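Local coordinates for protein endonuclease 2 (Arabidopsis thaliana, PDB 4CXP) that cuts RNA and single-stranded DNA, and less readily double-stranded DNA, into 5'-phosphorylated products with the help of three bound divalent metal ions, at residues A[37-47]-A[113-121]; A[161-170]-A[235-244]. All coordinates share one frame; numbering follows the deposited sequence.

Contact 1: A[37-47]-A[113-121]; sequences LSSLCLWADRV and EALLFVSHF. With ZN (zinc ion), chain E; NAG (2-acetamido-2-deoxy-beta-D-glucopyranose), chain C; SO4 (sulfate ion), chain K.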
loop_
_atom_site.group_PDB
_atom_site.type_symbol
_atom_site.label_atom_id
_atom_site.label_comp_id
_atom_site.label_asym_id
_atom_site.label_seq_id
_atom_site.Cartn_x
_atom_site.Cartn_y
_atom_site.Cartn_z
ATOM N N LEU A 37 -11.536 -10.158 3.604
ATOM C CA LEU A 37 -11.047 -8.810 3.801
ATOM C C LEU A 37 -10.768 -8.133 2.453
ATOM O O LEU A 37 -11.042 -6.945 2.271
ATOM C CB LEU A 37 -9.775 -8.842 4.660
ATOM C CG LEU A 37 -9.094 -7.492 4.909
ATOM C CD1 LEU A 37 -9.997 -6.500 5.649
ATOM C CD2 LEU A 37 -7.808 -7.734 5.674
ATOM N N SER A 38 -10.198 -8.881 1.515
ATOM C CA SER A 38 -9.843 -8.336 0.221
ATOM C C SER A 38 -11.022 -7.821 -0.574
ATOM O O SER A 38 -10.840 -6.981 -1.423
ATOM C CB SER A 38 -9.022 -9.339 -0.586
ATOM O OG SER A 38 -9.811 -10.346 -1.162
ATOM N N SER A 39 -12.234 -8.234 -0.251
ATOM C CA SER A 39 -13.404 -7.722 -0.955
ATOM C C SER A 39 -13.696 -6.262 -0.621
ATOM O O SER A 39 -14.432 -5.625 -1.337
ATOM C CB SER A 39 -14.620 -8.569 -0.674
ATOM O OG SER A 39 -15.087 -8.359 0.625
ATOM N N LEU A 40 -13.092 -5.735 0.447
ATOM C CA LEU A 40 -13.324 -4.361 0.891
ATOM C C LEU A 40 -12.037 -3.535 1.012
ATOM O O LEU A 40 -12.030 -2.461 1.583
ATOM C CB LEU A 40 -14.048 -4.363 2.225
ATOM C CG LEU A 40 -15.528 -4.701 2.117
ATOM C CD1 LEU A 40 -16.093 -4.947 3.504
ATOM C CD2 LEU A 40 -16.309 -3.583 1.425
ATOM N N CYS A 41 -10.962 -4.024 0.424
ATOM C CA CYS A 41 -9.703 -3.276 0.611
ATOM C C CYS A 41 -9.564 -2.058 -0.304
ATOM O O CYS A 41 -8.577 -1.350 -0.176
ATOM C CB CYS A 41 -8.458 -4.188 0.593
ATOM S SG CYS A 41 -8.299 -5.039 2.185
ATOM N N LEU A 42 -10.578 -1.761 -1.116
ATOM C CA LEU A 42 -10.693 -0.485 -1.843
ATOM C C LEU A 42 -11.777 0.435 -1.268
ATOM O O LEU A 42 -11.958 1.549 -1.760
ATOM C CB LEU A 42 -10.927 -0.703 -3.349
ATOM C CG LEU A 42 -10.118 0.161 -4.318
ATOM C CD1 LEU A 42 -8.628 -0.000 -4.192
ATOM C CD2 LEU A 42 -10.561 -0.150 -5.737
ATOM N N TRP A 43 -12.450 0.012 -0.204
ATOM C CA TRP A 43 -13.500 0.830 0.389
ATOM C C TRP A 43 -13.000 2.229 0.711
ATOM O O TRP A 43 -13.684 3.208 0.439
ATOM C CB TRP A 43 -14.057 0.159 1.651
ATOM C CG TRP A 43 -15.008 1.013 2.411
ATOM C CD1 TRP A 43 -16.349 1.135 2.210
ATOM C CD2 TRP A 43 -14.687 1.877 3.510
ATOM N NE1 TRP A 43 -16.884 2.027 3.097
ATOM C CE2 TRP A 43 -15.889 2.495 3.914
ATOM C CE3 TRP A 43 -13.510 2.179 4.197
ATOM C CZ2 TRP A 43 -15.944 3.401 4.952
ATOM C CZ3 TRP A 43 -13.559 3.103 5.217
ATOM C CH2 TRP A 43 -14.773 3.693 5.596
ATOM N N ALA A 44 -11.785 2.352 1.235
ATOM C CA ALA A 44 -11.310 3.674 1.601
ATOM C C ALA A 44 -11.260 4.612 0.397
ATOM O O ALA A 44 -11.508 5.807 0.510
ATOM C CB ALA A 44 -9.957 3.608 2.272
ATOM N N ASP A 45 -10.891 4.089 -0.768
ATOM C CA ASP A 45 -10.881 4.942 -1.955
ATOM C C ASP A 45 -12.285 5.444 -2.316
ATOM O O ASP A 45 -12.405 6.535 -2.860
ATOM C CB ASP A 45 -10.277 4.224 -3.162
ATOM C CG ASP A 45 -8.786 4.281 -3.229
ATOM O OD1 ASP A 45 -8.122 4.968 -2.447
ATOM O OD2 ASP A 45 -8.276 3.580 -4.122
ATOM N N ARG A 46 -13.310 4.674 -1.966
ATOM C CA ARG A 46 -14.695 5.004 -2.296
ATOM C C ARG A 46 -15.356 5.957 -1.310
ATOM O O ARG A 46 -16.507 6.290 -1.486
ATOM C CB ARG A 46 -15.525 3.728 -2.413
ATOM C CG ARG A 46 -15.136 2.879 -3.603
ATOM C CD ARG A 46 -16.187 1.819 -3.877
ATOM N NE ARG A 46 -16.273 0.841 -2.798
ATOM C CZ ARG A 46 -17.232 0.798 -1.875
ATOM N NH1 ARG A 46 -18.238 1.682 -1.879
ATOM N NH2 ARG A 46 -17.186 -0.150 -0.957
ATOM N N VAL A 47 -14.618 6.413 -0.296
ATOM C CA VAL A 47 -15.118 7.450 0.627
ATOM C C VAL A 47 -14.256 8.714 0.608
ATOM O O VAL A 47 -14.379 9.576 1.470
ATOM C CB VAL A 47 -15.330 6.932 2.064
ATOM C CG1 VAL A 47 -16.388 5.836 2.062
ATOM C CG2 VAL A 47 -14.042 6.465 2.711
ATOM N N GLU A 113 -14.878 0.510 10.057
ATOM C CA GLU A 113 -14.150 1.517 9.288
ATOM C C GLU A 113 -12.674 1.509 9.652
ATOM O O GLU A 113 -11.826 1.597 8.767
ATOM C CB GLU A 113 -14.731 2.920 9.468
ATOM C CG GLU A 113 -16.105 3.072 8.845
ATOM C CD GLU A 113 -16.631 4.497 8.767
ATOM O OE1 GLU A 113 -16.027 5.423 9.360
ATOM O OE2 GLU A 113 -17.678 4.685 8.101
ATOM N N ALA A 114 -12.324 1.403 10.929
ATOM C CA ALA A 114 -10.912 1.433 11.293
ATOM C C ALA A 114 -10.159 0.270 10.639
ATOM O O ALA A 114 -9.044 0.458 10.152
ATOM C CB ALA A 114 -10.724 1.397 12.797
ATOM N N LEU A 115 -10.760 -0.918 10.626
ATOM C CA LEU A 115 -10.138 -2.075 9.978
ATOM C C LEU A 115 -9.939 -1.819 8.488
ATOM O O LEU A 115 -8.877 -2.118 7.933
ATOM C CB LEU A 115 -11.001 -3.325 10.209
ATOM C CG LEU A 115 -10.513 -4.570 9.475
ATOM C CD1 LEU A 115 -9.100 -4.997 9.906
ATOM C CD2 LEU A 115 -11.520 -5.695 9.663
ATOM N N LEU A 116 -10.964 -1.296 7.829
ATOM C CA LEU A 116 -10.889 -1.075 6.396
ATOM C C LEU A 116 -9.899 0.026 6.045
ATOM O O LEU A 116 -9.198 -0.065 5.033
ATOM C CB LEU A 116 -12.283 -0.789 5.826
ATOM C CG LEU A 116 -13.313 -1.908 6.023
ATOM C CD1 LEU A 116 -14.615 -1.518 5.364
ATOM C CD2 LEU A 116 -12.818 -3.254 5.486
ATOM N N PHE A 117 -9.833 1.057 6.871
ATOM C CA PHE A 117 -8.849 2.108 6.676
ATOM C C PHE A 117 -7.428 1.583 6.904
ATOM O O PHE A 117 -6.554 1.820 6.088
ATOM C CB PHE A 117 -9.111 3.292 7.618
ATOM C CG PHE A 117 -10.168 4.266 7.157
ATOM C CD1 PHE A 117 -10.117 4.844 5.895
ATOM C CD2 PHE A 117 -11.184 4.667 8.027
ATOM C CE1 PHE A 117 -11.040 5.795 5.509
ATOM C CE2 PHE A 117 -12.111 5.616 7.642
ATOM C CZ PHE A 117 -12.044 6.183 6.389
ATOM N N VAL A 118 -7.178 0.873 8.000
ATOM C CA VAL A 118 -5.824 0.462 8.224
ATOM C C VAL A 118 -5.373 -0.538 7.136
ATOM O O VAL A 118 -4.213 -0.508 6.723
ATOM C CB VAL A 118 -5.643 0.001 9.675
ATOM C CG1 VAL A 118 -6.077 -1.435 9.850
ATOM C CG2 VAL A 118 -4.218 0.218 10.107
ATOM N N SER A 119 -6.280 -1.383 6.657
ATOM C CA SER A 119 -5.941 -2.346 5.632
ATOM C C SER A 119 -5.557 -1.639 4.336
ATOM O O SER A 119 -4.553 -1.962 3.709
ATOM C CB SER A 119 -7.106 -3.308 5.421
ATOM O OG SER A 119 -7.321 -4.078 6.604
ATOM N N HIS A 120 -6.355 -0.672 3.930
ATOM C CA HIS A 120 -6.068 0.082 2.721
ATOM C C HIS A 120 -4.801 0.927 2.879
ATOM O O HIS A 120 -3.955 0.948 1.987
ATOM C CB HIS A 120 -7.254 0.999 2.388
ATOM C CG HIS A 120 -7.092 1.732 1.105
ATOM N ND1 HIS A 120 -7.519 1.223 -0.096
ATOM C CD2 HIS A 120 -6.565 2.947 0.831
ATOM C CE1 HIS A 120 -7.242 2.090 -1.057
ATOM N NE2 HIS A 120 -6.675 3.153 -0.520
ATOM N N PHE A 121 -4.684 1.641 3.988
ATOM C CA PHE A 121 -3.550 2.542 4.180
ATOM C C PHE A 121 -2.231 1.796 4.360
ATOM O O PHE A 121 -1.199 2.279 3.893
ATOM C CB PHE A 121 -3.823 3.500 5.343
ATOM C CG PHE A 121 -4.950 4.476 5.085
ATOM C CD1 PHE A 121 -5.182 5.005 3.835
ATOM C CD2 PHE A 121 -5.764 4.882 6.126
ATOM C CE1 PHE A 121 -6.218 5.896 3.623
ATOM C CE2 PHE A 121 -6.801 5.776 5.919
ATOM C CZ PHE A 121 -7.026 6.277 4.660
HETATM ZN ZN ZN E . -5.896 4.910 -1.570
HETATM C C1 NAG C . -19.603 1.320 10.421
HETATM C C2 NAG C . -21.114 1.298 10.469
HETATM C C3 NAG C . -21.666 0.507 9.286
HETATM C C4 NAG C . -21.118 1.049 7.968
HETATM C C5 NAG C . -19.591 1.041 8.033
HETATM C C6 NAG C . -18.942 1.631 6.785
HETATM C C7 NAG C . -22.239 1.521 12.690
HETATM C C8 NAG C . -22.615 2.936 12.386
HETATM N N2 NAG C . -21.564 0.808 11.780
HETATM O O3 NAG C . -23.080 0.516 9.303
HETATM O O4 NAG C . -21.512 0.172 6.937
HETATM O O5 NAG C . -19.172 1.780 9.141
HETATM O O6 NAG C . -19.205 3.007 6.686
HETATM O O7 NAG C . -22.608 1.038 13.782
HETATM S S SO4 K . -20.351 2.119 1.455
HETATM O O1 SO4 K . -19.293 2.547 0.532
HETATM O O2 SO4 K . -21.466 3.090 1.369
HETATM O O3 SO4 K . -19.853 2.067 2.839
HETATM O O4 SO4 K . -20.839 0.780 1.063
HETATM O O HOH W 1 -10.571 -0.085 2.521
#
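The indole of Trp-43 is clasped between Leu-116 CD1 of the helix on one face and Val-47 CG1 of its own segment on the other, and its six-membered ring points an edge at Phe-117. This is a T-shaped pair: CZ3 of Trp-43 stands over the centre of the Phe-117 ring, with centroids 4.9 Å apart and planes at 66°. With CG anti to the backbone N (chi1 173°), the indole is laid across the helix, and its far corner CH2 meets Glu-113 CG at 3.6 Å. At the other end, Trp-43 NE1 donates to a sulfate oxygen. Glu-113 OE2 accepts from O6 of a glycan sugar and is also hydrogen-bonded to the Tyr-51 hydroxyl.

The imidazole of His-120 carries Ala-44 CB over one face, a CH-pi contact. Both ring nitrogens are committed: ND1 gives Cys-41 O a nearly straight bond (2.8 Å, 169°) in the ring plane, fixing the ring's rotation, while NE2 binds zinc at 2.2 Å. Asp-45 OD1 ligates the same zinc at 2.4 Å, and His-58 and Asp-124 add further ligands. Here a second-shell carbonyl orients a first-shell histidine. A water joins Leu-40 O, Ala-44 N and Leu-116 O.

Segment 37-47 passes across helix 111-124, tied by the Cys-10–Cys-41 disulfide to helix 3-15, while helices 85-96 and 233-262 pack against other sides of helix 111-124.

Contact 2: A[161-170]-A[235-244]; sequences IIETAEADLY and YFYSRLPIVY. With NAG (2-acetamido-2-deoxy-beta-D-glucopyranose), chain D.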
loop_
_atom_site.group_PDB
_atom_site.type_symbol
_atom_site.label_atom_id
_atom_site.label_comp_id
_atom_site.label_asym_id
_atom_site.label_seq_id
_atom_site.Cartn_x
_atom_site.Cartn_y
_atom_site.Cartn_z
ATOM N N ILE A 161 1.572 -1.512 -14.188
ATOM C CA ILE A 161 2.554 -2.583 -14.058
ATOM C C ILE A 161 1.847 -3.881 -13.628
ATOM O O ILE A 161 2.044 -4.938 -14.228
ATOM C CB ILE A 161 3.690 -2.227 -13.088
ATOM C CG1 ILE A 161 4.522 -1.059 -13.632
ATOM C CG2 ILE A 161 4.552 -3.442 -12.831
ATOM C CD1 ILE A 161 5.428 -0.443 -12.594
ATOM N N ILE A 162 1.038 -3.794 -12.578
ATOM C CA ILE A 162 0.372 -4.982 -12.064
ATOM C C ILE A 162 -0.579 -5.586 -13.107
ATOM O O ILE A 162 -0.595 -6.799 -13.302
ATOM C CB ILE A 162 -0.364 -4.663 -10.751
ATOM C CG1 ILE A 162 0.643 -4.312 -9.654
ATOM C CG2 ILE A 162 -1.234 -5.840 -10.320
ATOM C CD1 ILE A 162 0.002 -3.683 -8.435
ATOM N N GLU A 163 -1.363 -4.742 -13.762
ATOM C CA GLU A 163 -2.319 -5.230 -14.750
ATOM C C GLU A 163 -1.622 -5.913 -15.914
ATOM O O GLU A 163 -2.101 -6.931 -16.423
ATOM C CB GLU A 163 -3.180 -4.080 -15.268
ATOM C CG GLU A 163 -4.226 -3.561 -14.318
ATOM C CD GLU A 163 -4.805 -2.210 -14.772
ATOM O OE1 GLU A 163 -4.266 -1.573 -15.712
ATOM O OE2 GLU A 163 -5.775 -1.749 -14.157
ATOM N N THR A 164 -0.525 -5.338 -16.382
ATOM C CA THR A 164 0.203 -5.914 -17.496
ATOM C C THR A 164 0.823 -7.235 -17.087
ATOM O O THR A 164 0.817 -8.201 -17.852
ATOM C CB THR A 164 1.234 -4.910 -18.023
ATOM O OG1 THR A 164 0.548 -3.727 -18.432
ATOM C CG2 THR A 164 2.010 -5.478 -19.174
ATOM N N ALA A 165 1.357 -7.308 -15.869
ATOM C CA ALA A 165 1.874 -8.580 -15.375
ATOM C C ALA A 165 0.764 -9.634 -15.272
ATOM O O ALA A 165 0.945 -10.780 -15.692
ATOM C CB ALA A 165 2.563 -8.403 -14.044
ATOM N N GLU A 166 -0.384 -9.243 -14.727
ATOM C CA GLU A 166 -1.490 -10.193 -14.565
ATOM C C GLU A 166 -1.882 -10.798 -15.903
ATOM O O GLU A 166 -2.137 -11.996 -15.988
ATOM C CB GLU A 166 -2.660 -9.495 -13.902
ATOM C CG GLU A 166 -3.899 -10.341 -13.689
ATOM C CD GLU A 166 -5.093 -9.535 -13.153
ATOM O OE1 GLU A 166 -5.016 -8.287 -13.123
ATOM O OE2 GLU A 166 -6.139 -10.135 -12.799
ATOM N N ALA A 167 -1.941 -9.968 -16.938
ATOM C CA ALA A 167 -2.296 -10.436 -18.270
ATOM C C ALA A 167 -1.164 -11.249 -18.905
ATOM O O ALA A 167 -1.348 -12.411 -19.252
ATOM C CB ALA A 167 -2.667 -9.250 -19.155
ATOM N N ASP A 168 -0.006 -10.639 -19.090
ATOM C CA ASP A 168 1.030 -11.211 -19.914
ATOM C C ASP A 168 1.769 -12.328 -19.221
ATOM O O ASP A 168 2.143 -13.313 -19.862
ATOM C CB ASP A 168 2.089 -10.177 -20.347
ATOM C CG ASP A 168 1.620 -9.147 -21.340
ATOM O OD1 ASP A 168 0.416 -9.007 -21.590
ATOM O OD2 ASP A 168 2.535 -8.435 -21.882
ATOM N N LEU A 169 2.079 -12.160 -17.942
ATOM C CA LEU A 169 2.898 -13.131 -17.219
ATOM C C LEU A 169 2.055 -14.189 -16.525
ATOM O O LEU A 169 2.457 -15.347 -16.458
ATOM C CB LEU A 169 3.825 -12.445 -16.203
ATOM C CG LEU A 169 4.743 -11.384 -16.786
ATOM C CD1 LEU A 169 5.573 -10.769 -15.679
ATOM C CD2 LEU A 169 5.632 -11.938 -17.882
ATOM N N TYR A 170 0.884 -13.803 -16.016
ATOM C CA TYR A 170 0.050 -14.701 -15.250
ATOM C C TYR A 170 -1.203 -15.129 -15.996
ATOM O O TYR A 170 -2.065 -15.799 -15.419
ATOM C CB TYR A 170 -0.289 -14.133 -13.851
ATOM C CG TYR A 170 0.964 -13.959 -13.017
ATOM C CD1 TYR A 170 1.496 -15.013 -12.287
ATOM C CD2 TYR A 170 1.647 -12.764 -12.996
ATOM C CE1 TYR A 170 2.667 -14.870 -11.562
ATOM C CE2 TYR A 170 2.811 -12.618 -12.284
ATOM C CZ TYR A 170 3.331 -13.661 -11.569
ATOM O OH TYR A 170 4.484 -13.500 -10.850
ATOM N N TYR A 235 11.365 -0.984 -18.803
ATOM C CA TYR A 235 10.902 -0.449 -17.525
ATOM C C TYR A 235 10.081 -1.491 -16.769
ATOM O O TYR A 235 10.247 -1.674 -15.573
ATOM C CB TYR A 235 10.111 0.835 -17.754
ATOM C CG TYR A 235 9.796 1.622 -16.494
ATOM C CD1 TYR A 235 8.667 1.362 -15.726
ATOM C CD2 TYR A 235 10.644 2.641 -16.067
ATOM C CE1 TYR A 235 8.384 2.102 -14.609
ATOM C CE2 TYR A 235 10.370 3.387 -14.932
ATOM C CZ TYR A 235 9.223 3.125 -14.220
ATOM O OH TYR A 235 8.881 3.841 -13.106
ATOM N N PHE A 236 9.172 -2.155 -17.468
ATOM C CA PHE A 236 8.333 -3.175 -16.884
ATOM C C PHE A 236 9.144 -4.249 -16.185
ATOM O O PHE A 236 8.930 -4.527 -15.006
ATOM C CB PHE A 236 7.438 -3.767 -17.977
ATOM C CG PHE A 236 6.608 -4.936 -17.519
ATOM C CD1 PHE A 236 5.533 -4.762 -16.679
ATOM C CD2 PHE A 236 6.920 -6.218 -17.929
ATOM C CE1 PHE A 236 4.760 -5.836 -16.280
ATOM C CE2 PHE A 236 6.166 -7.295 -17.534
ATOM C CZ PHE A 236 5.079 -7.110 -16.700
ATOM N N TYR A 237 10.051 -4.904 -16.902
ATOM C CA TYR A 237 10.767 -6.030 -16.316
ATOM C C TYR A 237 11.698 -5.595 -15.206
ATOM O O TYR A 237 11.903 -6.325 -14.248
ATOM C CB TYR A 237 11.529 -6.817 -17.382
ATOM C CG TYR A 237 10.639 -7.609 -18.297
ATOM C CD1 TYR A 237 9.869 -8.626 -17.811
ATOM C CD2 TYR A 237 10.620 -7.352 -19.655
ATOM C CE1 TYR A 237 9.066 -9.360 -18.663
ATOM C CE2 TYR A 237 9.833 -8.079 -20.512
ATOM C CZ TYR A 237 9.041 -9.075 -20.009
ATOM O OH TYR A 237 8.248 -9.827 -20.846
ATOM N N SER A 238 12.269 -4.410 -15.315
ATOM C CA SER A 238 13.190 -3.964 -14.292
ATOM C C SER A 238 12.484 -3.496 -13.023
ATOM O O SER A 238 13.055 -3.617 -11.955
ATOM C CB SER A 238 14.134 -2.905 -14.814
ATOM O OG SER A 238 13.472 -1.765 -15.240
ATOM N N ARG A 239 11.261 -2.973 -13.132
ATOM C CA ARG A 239 10.526 -2.486 -11.969
ATOM C C ARG A 239 9.601 -3.525 -11.366
ATOM O O ARG A 239 9.180 -3.356 -10.226
ATOM C CB ARG A 239 9.755 -1.196 -12.294
ATOM C CG ARG A 239 10.588 0.060 -12.209
ATOM C CD ARG A 239 11.810 0.097 -13.109
ATOM N NE ARG A 239 12.448 1.396 -12.993
ATOM C CZ ARG A 239 13.508 1.767 -13.669
ATOM N NH1 ARG A 239 14.112 0.902 -14.466
ATOM N NH2 ARG A 239 13.956 2.994 -13.520
ATOM N N LEU A 240 9.296 -4.598 -12.071
ATOM C CA LEU A 240 8.392 -5.567 -11.520
ATOM C C LEU A 240 8.890 -6.164 -10.194
ATOM O O LEU A 240 8.080 -6.312 -9.282
ATOM C CB LEU A 240 8.047 -6.613 -12.564
ATOM C CG LEU A 240 6.938 -7.597 -12.187
ATOM C CD1 LEU A 240 5.594 -6.962 -11.875
ATOM C CD2 LEU A 240 6.796 -8.587 -13.331
ATOM N N PRO A 241 10.200 -6.464 -10.032
ATOM C CA PRO A 241 10.607 -7.012 -8.741
ATOM C C PRO A 241 10.346 -6.095 -7.564
ATOM O O PRO A 241 10.042 -6.573 -6.478
ATOM C CB PRO A 241 12.100 -7.312 -8.924
ATOM C CG PRO A 241 12.258 -7.517 -10.388
ATOM C CD PRO A 241 11.293 -6.541 -11.011
ATOM N N ILE A 242 10.442 -4.792 -7.762
ATOM C CA ILE A 242 10.194 -3.876 -6.646
ATOM C C ILE A 242 8.690 -3.789 -6.379
ATOM O O ILE A 242 8.304 -3.679 -5.224
ATOM C CB ILE A 242 10.918 -2.501 -6.785
ATOM C CG1 ILE A 242 10.596 -1.553 -5.634
ATOM C CG2 ILE A 242 10.497 -1.769 -8.017
ATOM C CD1 ILE A 242 10.930 -2.078 -4.267
ATOM N N VAL A 243 7.849 -3.863 -7.407
ATOM C CA VAL A 243 6.425 -3.976 -7.174
ATOM C C VAL A 243 6.124 -5.233 -6.340
ATOM O O VAL A 243 5.397 -5.176 -5.352
ATOM C CB VAL A 243 5.644 -3.932 -8.493
ATOM C CG1 VAL A 243 4.182 -4.297 -8.285
ATOM C CG2 VAL A 243 5.775 -2.540 -9.112
ATOM N N TYR A 244 6.675 -6.374 -6.750
ATOM C CA TYR A 244 6.504 -7.601 -5.976
ATOM C C TYR A 244 6.926 -7.414 -4.515
ATOM O O TYR A 244 6.225 -7.823 -3.598
ATOM C CB TYR A 244 7.302 -8.733 -6.585
ATOM C CG TYR A 244 6.861 -9.295 -7.918
ATOM C CD1 TYR A 244 5.560 -9.234 -8.387
ATOM C CD2 TYR A 244 7.788 -9.985 -8.684
ATOM C CE1 TYR A 244 5.200 -9.846 -9.582
ATOM C CE2 TYR A 244 7.433 -10.612 -9.873
ATOM C CZ TYR A 244 6.135 -10.538 -10.302
ATOM O OH TYR A 244 5.743 -11.191 -11.467
HETATM C C1 NAG D . 9.864 -15.410 -6.957
HETATM C C2 NAG D . 9.609 -14.340 -8.012
HETATM C C3 NAG D . 10.231 -14.762 -9.335
HETATM C C4 NAG D . 11.704 -15.079 -9.139
HETATM C C5 NAG D . 11.887 -16.070 -7.995
HETATM C C6 NAG D . 13.348 -16.344 -7.660
HETATM C C7 NAG D . 7.557 -13.181 -7.429
HETATM C C8 NAG D . 6.092 -13.000 -7.664
HETATM N N2 NAG D . 8.195 -14.076 -8.167
HETATM O O3 NAG D . 10.049 -13.738 -10.294
HETATM O O4 NAG D . 12.205 -15.614 -10.348
HETATM O O5 NAG D . 11.270 -15.558 -6.825
HETATM O O6 NAG D . 14.005 -15.146 -7.317
HETATM O O7 NAG D . 8.121 -12.543 -6.527
HETATM O O HOH W 2 5.430 -9.695 -20.716
#
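Ile-161 and Phe-236 each enter the opposite helix as a knob. Ile-161 sits among Tyr-235, Phe-236, Leu-240 and Val-243, its CG2 meeting Leu-240 CD1 at 3.8 Å, the two side chains running antiparallel beside one another. Phe-236 answers by entering between Ile-161, Thr-164, Ala-165 and Leu-169. Its CG is anti to the backbone N (chi1 174°), which carries the ring across to the other backbone: Ile-161 O lies at the ring edge, 3.5 Å from Phe-236 CE1, while Thr-164 CG2 rests over a face. Leu-169 and Leu-240 meet tip to tip, and tightly, with CD1 of the first 3.4 Å from CD2 of the second.

Such reciprocal knobs-into-holes packing belongs here to the mainly helical S1/P1 nuclease fold; the axes of segments 161-169 and 235-244 cross at -102°, 10.8 Å apart at their closest. The long helix 233-262 is kinked at Pro-241, and helix 153-169 has a wider pi-type turn at 165-169, where Ala-165 O accepts from the backbone N of both Leu-169 and Tyr-170.

Polar contacts are few. The hydroxyls of Tyr-170 and Tyr-244 lie 2.7 Å apart, OH to OH, close enough for a hydrogen bond, and Tyr-244 OH lies at the edge of the Tyr-170 ring. A water links Tyr-237 OH, weakly, to Asp-168 OD2.

The glycan meets an aromatic face: a sugar's acetamido methyl C8 stands over the centre of the Tyr-244 ring, 3.5 Å from its CE2, with Leu-240 CG on the opposite face. A leucine in place of Tyr-244 would probably leave Tyr-170 without this neighbouring hydroxyl and deprive the acetamido group of its flat platform.

Contacts 1 and 2 follow one another along the chain and do not touch: their centres lie 24 Å apart and their nearest atoms about 10 Å. They differ in their relation to the metals. Contact 1 contains two ligands of a zinc ion, Asp-45 and His-120, whereas in contact 2 the Ile-162 side chain lies about 9 Å from a zinc. Ile-162 nonetheless packs against Trp-1, a ligand of another zinc that shares Asp-124 with the zinc of contact 1. Helix 233-262 also spans both: its 235-244 part builds contact 2, and Leu-254 and Leu-258 reach Ser-119 and Leu-115. Each contact borders an N-linked glycan.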